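Local coordinates for nematode fatty acid retinoid binding protein (PDB 4XCP), which probably binds lipids such as fatty acids and retinol, and holds palmitic acid, at residues 88-100 against 139-151. Numbering follows the deposited sequence.
Sequences KIAALGPEAKGFA and MSDAGKADFGKQF
Glu95, in the first turn of helix 94-115, reaches the start of helix 141-150 with its chain extended, CG anti to the backbone N (chi1 -175°). Its two carboxylate oxygens divide the work. OE1 accepts from Ser140 OG at 2.7 Å through its syn lone pair, and OE2 takes Ser140 N on its syn side, tilted out of the carboxylate plane. Ser140 is the N-cap residue, and its OG also accepts from Gly143 N, so one hydroxyl serves both cap and carboxylate. Glu95 OE1 also lies 3.3 Å from Gly143 CA.

At the next turn, Asp146 OD2 receives Gly93 N at 2.7 Å on its syn lone pair, gripping the N-cap residue of helix 94-115. One water joins OD2 to Ala96 N, another OD1 to Ala91 O. Ala96 CB packs on Phe147 CB. Phe99, also touching Val132 and Leu135, turns its edge to the face of Phe147, CE2 over the ring centre, planes at 82°. Selenomethionine Met139 adds an off-centre CH-pi contact from CE to Phe99, with SE oblique to the ring, a Met-aromatic contact.

The turn joining helices 72-90 and 94-115 packs here too: buried Leu92 sets CD2 against Asp146 O and Gln150 CG. Lys88 CB meets Phe151 CZ at 3.6 Å, CG nears Gln150 NE2, CD touches Gln150 O and Phe151 CE1, CE packs on that oxygen, and a bend at chi4 lets NZ donate a hydrogen bond to Gln150 O at 2.9 Å, nearly in line with C=O. Ile89 CD1 touches the Phe151 ring edge; its side chain is about 6 Å from a bound palmitic acid.

Each helix thus binds the other's N-cap residue through an acidic side chain; the helix dipoles would probably favour charged carboxylates, with the edge-to-face pair alongside.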
ATOM      1  N   LYS A  88       9.150  -9.041   5.352  1.00 26.87           N
ATOM      2  CA  LYS A  88       9.378  -9.388   3.946  1.00 25.91           C
ATOM      3  C   LYS A  88      10.458  -8.477   3.351  1.00 29.27           C
ATOM      4  O   LYS A  88      11.356  -8.987   2.693  1.00 28.79           O
ATOM      5  CB  LYS A  88       8.076  -9.321   3.151  1.00 25.93           C
ATOM      6  CG  LYS A  88       7.180 -10.531   3.363  1.00 27.30           C
ATOM      7  CD  LYS A  88       5.810 -10.262   2.796  1.00 35.94           C
ATOM      8  CE  LYS A  88       4.975 -11.510   2.705  1.00 47.91           C
ATOM      9  NZ  LYS A  88       4.213 -11.540   1.427  1.00 59.41           N
ATOM     10  N   ILE A  89      10.410  -7.151   3.652  1.00 26.61           N
ATOM     11  CA  ILE A  89      11.391  -6.140   3.211  1.00 27.04           C
ATOM     12  C   ILE A  89      12.777  -6.465   3.796  1.00 31.22           C
ATOM     13  O   ILE A  89      13.764  -6.397   3.068  1.00 31.55           O
ATOM     14  CB  ILE A  89      10.946  -4.683   3.559  1.00 30.01           C
ATOM     15  CG1 ILE A  89       9.554  -4.297   2.992  1.00 30.70           C
ATOM     16  CG2 ILE A  89      11.991  -3.619   3.173  1.00 30.56           C
ATOM     17  CD1 ILE A  89       9.322  -4.472   1.614  1.00 41.17           C
ATOM     18  N   ALA A  90      12.835  -6.857   5.094  1.00 27.10           N
ATOM     19  CA  ALA A  90      14.070  -7.226   5.796  1.00 27.71           C
ATOM     20  C   ALA A  90      14.824  -8.399   5.122  1.00 30.59           C
ATOM     21  O   ALA A  90      16.047  -8.456   5.206  1.00 30.73           O
ATOM     22  CB  ALA A  90      13.768  -7.566   7.256  1.00 28.61           C
ATOM     23  N   ALA A  91      14.091  -9.321   4.456  1.00 26.51           N
ATOM     24  CA  ALA A  91      14.659 -10.472   3.749  1.00 26.33           C
ATOM     25  C   ALA A  91      15.184 -10.105   2.342  1.00 29.05           C
ATOM     26  O   ALA A  91      15.828 -10.923   1.700  1.00 29.57           O
ATOM     27  CB  ALA A  91      13.629 -11.591   3.661  1.00 26.96           C
ATOM     28  N   LEU A  92      14.938  -8.872   1.868  1.00 25.03           N
ATOM     29  CA  LEU A  92      15.400  -8.473   0.537  1.00 23.29           C
ATOM     30  C   LEU A  92      16.824  -7.943   0.502  1.00 29.66           C
ATOM     31  O   LEU A  92      17.288  -7.329   1.458  1.00 29.95           O
ATOM     32  CB  LEU A  92      14.455  -7.403  -0.061  1.00 21.34           C
ATOM     33  CG  LEU A  92      12.987  -7.778  -0.320  1.00 22.05           C
ATOM     34  CD1 LEU A  92      12.191  -6.537  -0.762  1.00 19.19           C
ATOM     35  CD2 LEU A  92      12.880  -8.823  -1.394  1.00 21.44           C
ATOM     36  N   GLY A  93      17.478  -8.122  -0.646  1.00 27.22           N
ATOM     37  CA  GLY A  93      18.785  -7.554  -0.943  1.00 26.98           C
ATOM     38  C   GLY A  93      18.613  -6.065  -1.200  1.00 29.06           C
ATOM     39  O   GLY A  93      17.475  -5.603  -1.302  1.00 27.20           O
ATOM     40  N   PRO A  94      19.702  -5.272  -1.294  1.00 26.48           N
ATOM     41  CA  PRO A  94      19.545  -3.804  -1.441  1.00 25.45           C
ATOM     42  C   PRO A  94      18.677  -3.289  -2.599  1.00 27.31           C
ATOM     43  O   PRO A  94      17.986  -2.291  -2.424  1.00 26.10           O
ATOM     44  CB  PRO A  94      20.987  -3.295  -1.595  1.00 27.93           C
ATOM     45  CG  PRO A  94      21.839  -4.352  -1.015  1.00 33.63           C
ATOM     46  CD  PRO A  94      21.125  -5.661  -1.166  1.00 29.12           C
ATOM     47  N   GLU A  95      18.757  -3.909  -3.786  1.00 22.34           N
ATOM     48  CA  GLU A  95      17.997  -3.442  -4.942  1.00 20.53           C
ATOM     49  C   GLU A  95      16.480  -3.611  -4.773  1.00 21.64           C
ATOM     50  O   GLU A  95      15.751  -2.633  -4.925  1.00 21.22           O
ATOM     51  CB  GLU A  95      18.511  -4.097  -6.235  1.00 21.81           C
ATOM     52  CG  GLU A  95      17.849  -3.559  -7.493  1.00 24.34           C
ATOM     53  CD  GLU A  95      18.201  -4.342  -8.738  1.00 30.97           C
ATOM     54  OE1 GLU A  95      18.570  -5.531  -8.610  1.00 22.18           O
ATOM     55  OE2 GLU A  95      18.112  -3.768  -9.845  1.00 23.10           O
ATOM     56  N   ALA A  96      16.012  -4.833  -4.454  1.00 17.58           N
ATOM     57  CA  ALA A  96      14.581  -5.102  -4.267  1.00 16.68           C
ATOM     58  C   ALA A  96      14.043  -4.349  -3.034  1.00 21.61           C
ATOM     59  O   ALA A  96      12.901  -3.884  -3.071  1.00 18.38           O
ATOM     60  CB  ALA A  96      14.326  -6.596  -4.148  1.00 17.63           C
ATOM     61  N   LYS A  97      14.892  -4.160  -1.976  1.00 20.97           N
ATOM     62  CA  LYS A  97      14.516  -3.380  -0.781  1.00 21.63           C
ATOM     63  C   LYS A  97      14.232  -1.919  -1.190  1.00 24.92           C
ATOM     64  O   LYS A  97      13.195  -1.376  -0.816  1.00 23.90           O
ATOM     65  CB  LYS A  97      15.611  -3.439   0.299  1.00 24.86           C
ATOM     66  CG  LYS A  97      15.192  -2.846   1.651  1.00 32.86           C
ATOM     67  CD  LYS A  97      16.299  -2.969   2.726  1.00 43.66           C
ATOM     68  CE  LYS A  97      16.419  -4.363   3.319  1.00 58.28           C
ATOM     69  NZ  LYS A  97      17.469  -4.447   4.371  1.00 65.84           N
ATOM     70  N   GLY A  98      15.129  -1.329  -1.985  1.00 22.28           N
ATOM     71  CA  GLY A  98      14.971   0.032  -2.497  1.00 22.06           C
ATOM     72  C   GLY A  98      13.688   0.207  -3.287  1.00 24.17           C
ATOM     73  O   GLY A  98      12.961   1.183  -3.084  1.00 22.82           O
ATOM     74  N   PHE A  99      13.368  -0.787  -4.150  1.00 20.65           N
ATOM     75  CA  PHE A  99      12.151  -0.789  -4.969  1.00 18.68           C
ATOM     76  C   PHE A  99      10.901  -0.845  -4.107  1.00 22.95           C
ATOM     77  O   PHE A  99       9.985  -0.051  -4.306  1.00 21.96           O
ATOM     78  CB  PHE A  99      12.140  -1.948  -5.981  1.00 19.00           C
ATOM     79  CG  PHE A  99      10.769  -2.171  -6.589  1.00 18.47           C
ATOM     80  CD1 PHE A  99      10.217  -1.241  -7.468  1.00 19.13           C
ATOM     81  CD2 PHE A  99      10.001  -3.274  -6.229  1.00 18.96           C
ATOM     82  CE1 PHE A  99       8.937  -1.434  -7.995  1.00 18.75           C
ATOM     83  CE2 PHE A  99       8.732  -3.471  -6.777  1.00 19.00           C
ATOM     84  CZ  PHE A  99       8.214  -2.560  -7.660  1.00 16.02           C
ATOM     85  N   ALA A 100      10.862  -1.808  -3.181  1.00 20.60           N
ATOM     86  CA  ALA A 100       9.755  -2.026  -2.263  1.00 20.41           C
ATOM     87  C   ALA A 100       9.500  -0.776  -1.418  1.00 23.91           C
ATOM     88  O   ALA A 100       8.351  -0.377  -1.268  1.00 22.73           O
ATOM     89  CB  ALA A 100      10.045  -3.226  -1.377  1.00 21.39           C
HETATM   90  N   MSE A 139      14.579  -2.653 -12.493  1.00 16.38           N
HETATM   91  CA  MSE A 139      15.401  -3.563 -11.671  1.00 14.94           C
HETATM   92  C   MSE A 139      16.059  -4.621 -12.557  1.00 19.96           C
HETATM   93  O   MSE A 139      15.532  -4.929 -13.633  1.00 19.84           O
HETATM   94  CB  MSE A 139      14.542  -4.316 -10.648  1.00 14.91           C
HETATM   95  CG  MSE A 139      14.160  -3.483  -9.421  1.00 18.13           C
HETATM   96 SE   MSE A 139      13.666  -4.631  -7.936  1.00 22.30          SE
HETATM   97  CE  MSE A 139      12.014  -5.259  -8.572  1.00 18.35           C
ATOM     98  N   SER A 140      17.176  -5.208 -12.085  1.00 17.07           N
ATOM     99  CA  SER A 140      17.812  -6.332 -12.770  1.00 18.27           C
ATOM    100  C   SER A 140      16.865  -7.541 -12.600  1.00 22.19           C
ATOM    101  O   SER A 140      15.965  -7.501 -11.768  1.00 21.25           O
ATOM    102  CB  SER A 140      19.152  -6.677 -12.112  1.00 21.98           C
ATOM    103  OG  SER A 140      18.972  -7.134 -10.776  1.00 23.27           O
ATOM    104  N   ASP A 141      17.089  -8.612 -13.356  1.00 20.45           N
ATOM    105  CA  ASP A 141      16.340  -9.859 -13.217  1.00 19.83           C
ATOM    106  C   ASP A 141      16.539 -10.401 -11.807  1.00 24.88           C
ATOM    107  O   ASP A 141      15.593 -10.918 -11.233  1.00 25.61           O
ATOM    108  CB  ASP A 141      16.870 -10.891 -14.237  1.00 21.97           C
ATOM    109  CG  ASP A 141      16.267 -10.786 -15.626  1.00 29.82           C
ATOM    110  OD1 ASP A 141      15.550  -9.796 -15.897  1.00 32.82           O
ATOM    111  OD2 ASP A 141      16.539 -11.668 -16.449  1.00 35.95           O
ATOM    112  N   ALA A 142      17.766 -10.279 -11.239  1.00 23.53           N
ATOM    113  CA  ALA A 142      18.045 -10.736  -9.862  1.00 23.46           C
ATOM    114  C   ALA A 142      17.193  -9.950  -8.844  1.00 26.43           C
ATOM    115  O   ALA A 142      16.654 -10.543  -7.911  1.00 27.04           O
ATOM    116  CB  ALA A 142      19.527 -10.608  -9.541  1.00 24.16           C
ATOM    117  N   GLY A 143      17.016  -8.645  -9.086  1.00 22.37           N
ATOM    118  CA  GLY A 143      16.187  -7.777  -8.255  1.00 20.15           C
ATOM    119  C   GLY A 143      14.738  -8.205  -8.288  1.00 23.01           C
ATOM    120  O   GLY A 143      14.106  -8.353  -7.239  1.00 20.63           O
ATOM    121  N   LYS A 144      14.211  -8.435  -9.511  1.00 21.83           N
ATOM    122  CA  LYS A 144      12.828  -8.895  -9.716  1.00 21.71           C
ATOM    123  C   LYS A 144      12.609 -10.268  -9.045  1.00 26.18           C
ATOM    124  O   LYS A 144      11.569 -10.465  -8.418  1.00 26.30           O
ATOM    125  CB  LYS A 144      12.513  -9.005 -11.216  1.00 24.20           C
ATOM    126  CG  LYS A 144      12.529  -7.687 -11.971  1.00 22.99           C
ATOM    127  CD  LYS A 144      12.351  -7.945 -13.465  1.00 21.73           C
ATOM    128  CE  LYS A 144      12.373  -6.659 -14.258  1.00 26.39           C
ATOM    129  NZ  LYS A 144      12.132  -6.900 -15.692  1.00 37.60           N
ATOM    130  N   ALA A 145      13.594 -11.196  -9.163  1.00 21.45           N
ATOM    131  CA  ALA A 145      13.500 -12.541  -8.581  1.00 22.87           C
ATOM    132  C   ALA A 145      13.497 -12.467  -7.039  1.00 27.20           C
ATOM    133  O   ALA A 145      12.729 -13.170  -6.386  1.00 25.33           O
ATOM    134  CB  ALA A 145      14.644 -13.432  -9.088  1.00 24.28           C
ATOM    135  N   ASP A 146      14.322 -11.574  -6.478  1.00 23.64           N
ATOM    136  CA  ASP A 146      14.414 -11.358  -5.040  1.00 22.86           C
ATOM    137  C   ASP A 146      13.081 -10.777  -4.507  1.00 26.08           C
ATOM    138  O   ASP A 146      12.500 -11.317  -3.549  1.00 24.84           O
ATOM    139  CB  ASP A 146      15.618 -10.452  -4.744  1.00 24.04           C
ATOM    140  CG  ASP A 146      15.966 -10.308  -3.281  1.00 30.01           C
ATOM    141  OD1 ASP A 146      15.878 -11.321  -2.543  1.00 31.64           O
ATOM    142  OD2 ASP A 146      16.431  -9.225  -2.897  1.00 28.17           O
ATOM    143  N   PHE A 147      12.538  -9.757  -5.208  1.00 22.59           N
ATOM    144  CA  PHE A 147      11.250  -9.155  -4.861  1.00 20.69           C
ATOM    145  C   PHE A 147      10.111 -10.190  -4.925  1.00 24.80           C
ATOM    146  O   PHE A 147       9.308 -10.257  -3.992  1.00 24.02           O
ATOM    147  CB  PHE A 147      10.933  -7.917  -5.746  1.00 20.91           C
ATOM    148  CG  PHE A 147       9.551  -7.342  -5.505  1.00 20.54           C
ATOM    149  CD1 PHE A 147       9.316  -6.471  -4.442  1.00 21.10           C
ATOM    150  CD2 PHE A 147       8.477  -7.691  -6.329  1.00 20.63           C
ATOM    151  CE1 PHE A 147       8.029  -5.954  -4.208  1.00 20.50           C
ATOM    152  CE2 PHE A 147       7.202  -7.160  -6.110  1.00 21.93           C
ATOM    153  CZ  PHE A 147       6.983  -6.300  -5.043  1.00 19.12           C
ATOM    154  N   GLY A 148      10.071 -10.975  -6.008  1.00 21.74           N
ATOM    155  CA  GLY A 148       9.065 -12.007  -6.258  1.00 22.11           C
ATOM    156  C   GLY A 148       8.981 -13.108  -5.217  1.00 28.43           C
ATOM    157  O   GLY A 148       7.902 -13.661  -4.981  1.00 27.34           O
ATOM    158  N   LYS A 149      10.119 -13.444  -4.593  1.00 27.88           N
ATOM    159  CA  LYS A 149      10.210 -14.476  -3.544  1.00 28.65           C
ATOM    160  C   LYS A 149       9.451 -14.022  -2.290  1.00 30.36           C
ATOM    161  O   LYS A 149       8.780 -14.830  -1.653  1.00 30.81           O
ATOM    162  CB  LYS A 149      11.691 -14.760  -3.229  1.00 33.02           C
ATOM    163  CG  LYS A 149      11.942 -15.906  -2.258  1.00 54.48           C
ATOM    164  CD  LYS A 149      13.329 -16.489  -2.465  1.00 69.25           C
ATOM    165  CE  LYS A 149      13.814 -17.265  -1.269  1.00 83.43           C
ATOM    166  NZ  LYS A 149      14.595 -16.404  -0.343  1.00 95.40           N
ATOM    167  N   GLN A 150       9.518 -12.717  -1.967  1.00 25.37           N
ATOM    168  CA  GLN A 150       8.840 -12.151  -0.810  1.00 24.11           C
ATOM    169  C   GLN A 150       7.441 -11.681  -1.128  1.00 27.67           C
ATOM    170  O   GLN A 150       6.578 -11.690  -0.246  1.00 27.19           O
ATOM    171  CB  GLN A 150       9.668 -10.999  -0.186  1.00 25.06           C
ATOM    172  CG  GLN A 150      11.086 -11.394   0.304  1.00 23.53           C
ATOM    173  CD  GLN A 150      11.158 -12.644   1.143  1.00 37.25           C
ATOM    174  OE1 GLN A 150      12.017 -13.508   0.943  1.00 36.69           O
ATOM    175  NE2 GLN A 150      10.238 -12.789   2.068  1.00 26.03           N
ATOM    176  N   PHE A 151       7.218 -11.220  -2.372  1.00 23.00           N
ATOM    177  CA  PHE A 151       5.927 -10.676  -2.779  1.00 21.99           C
ATOM    178  C   PHE A 151       5.419 -11.342  -4.050  1.00 25.48           C
ATOM    179  O   PHE A 151       5.403 -10.691  -5.091  1.00 24.41           O
ATOM    180  CB  PHE A 151       6.049  -9.161  -2.960  1.00 22.74           C
ATOM    181  CG  PHE A 151       6.365  -8.418  -1.689  1.00 23.63           C
ATOM    182  CD1 PHE A 151       5.358  -8.097  -0.784  1.00 25.45           C
ATOM    183  CD2 PHE A 151       7.669  -8.025  -1.398  1.00 24.91           C
ATOM    184  CE1 PHE A 151       5.649  -7.385   0.380  1.00 26.32           C
ATOM    185  CE2 PHE A 151       7.960  -7.320  -0.229  1.00 26.45           C
ATOM    186  CZ  PHE A 151       6.948  -6.989   0.641  1.00 24.43           C
TER
HETATM  187  O   HOH W   1      17.401 -11.758  -0.389  1.00 36.49           O
HETATM  188  O   HOH W   2      17.564  -7.310  -4.460  1.00 21.37           O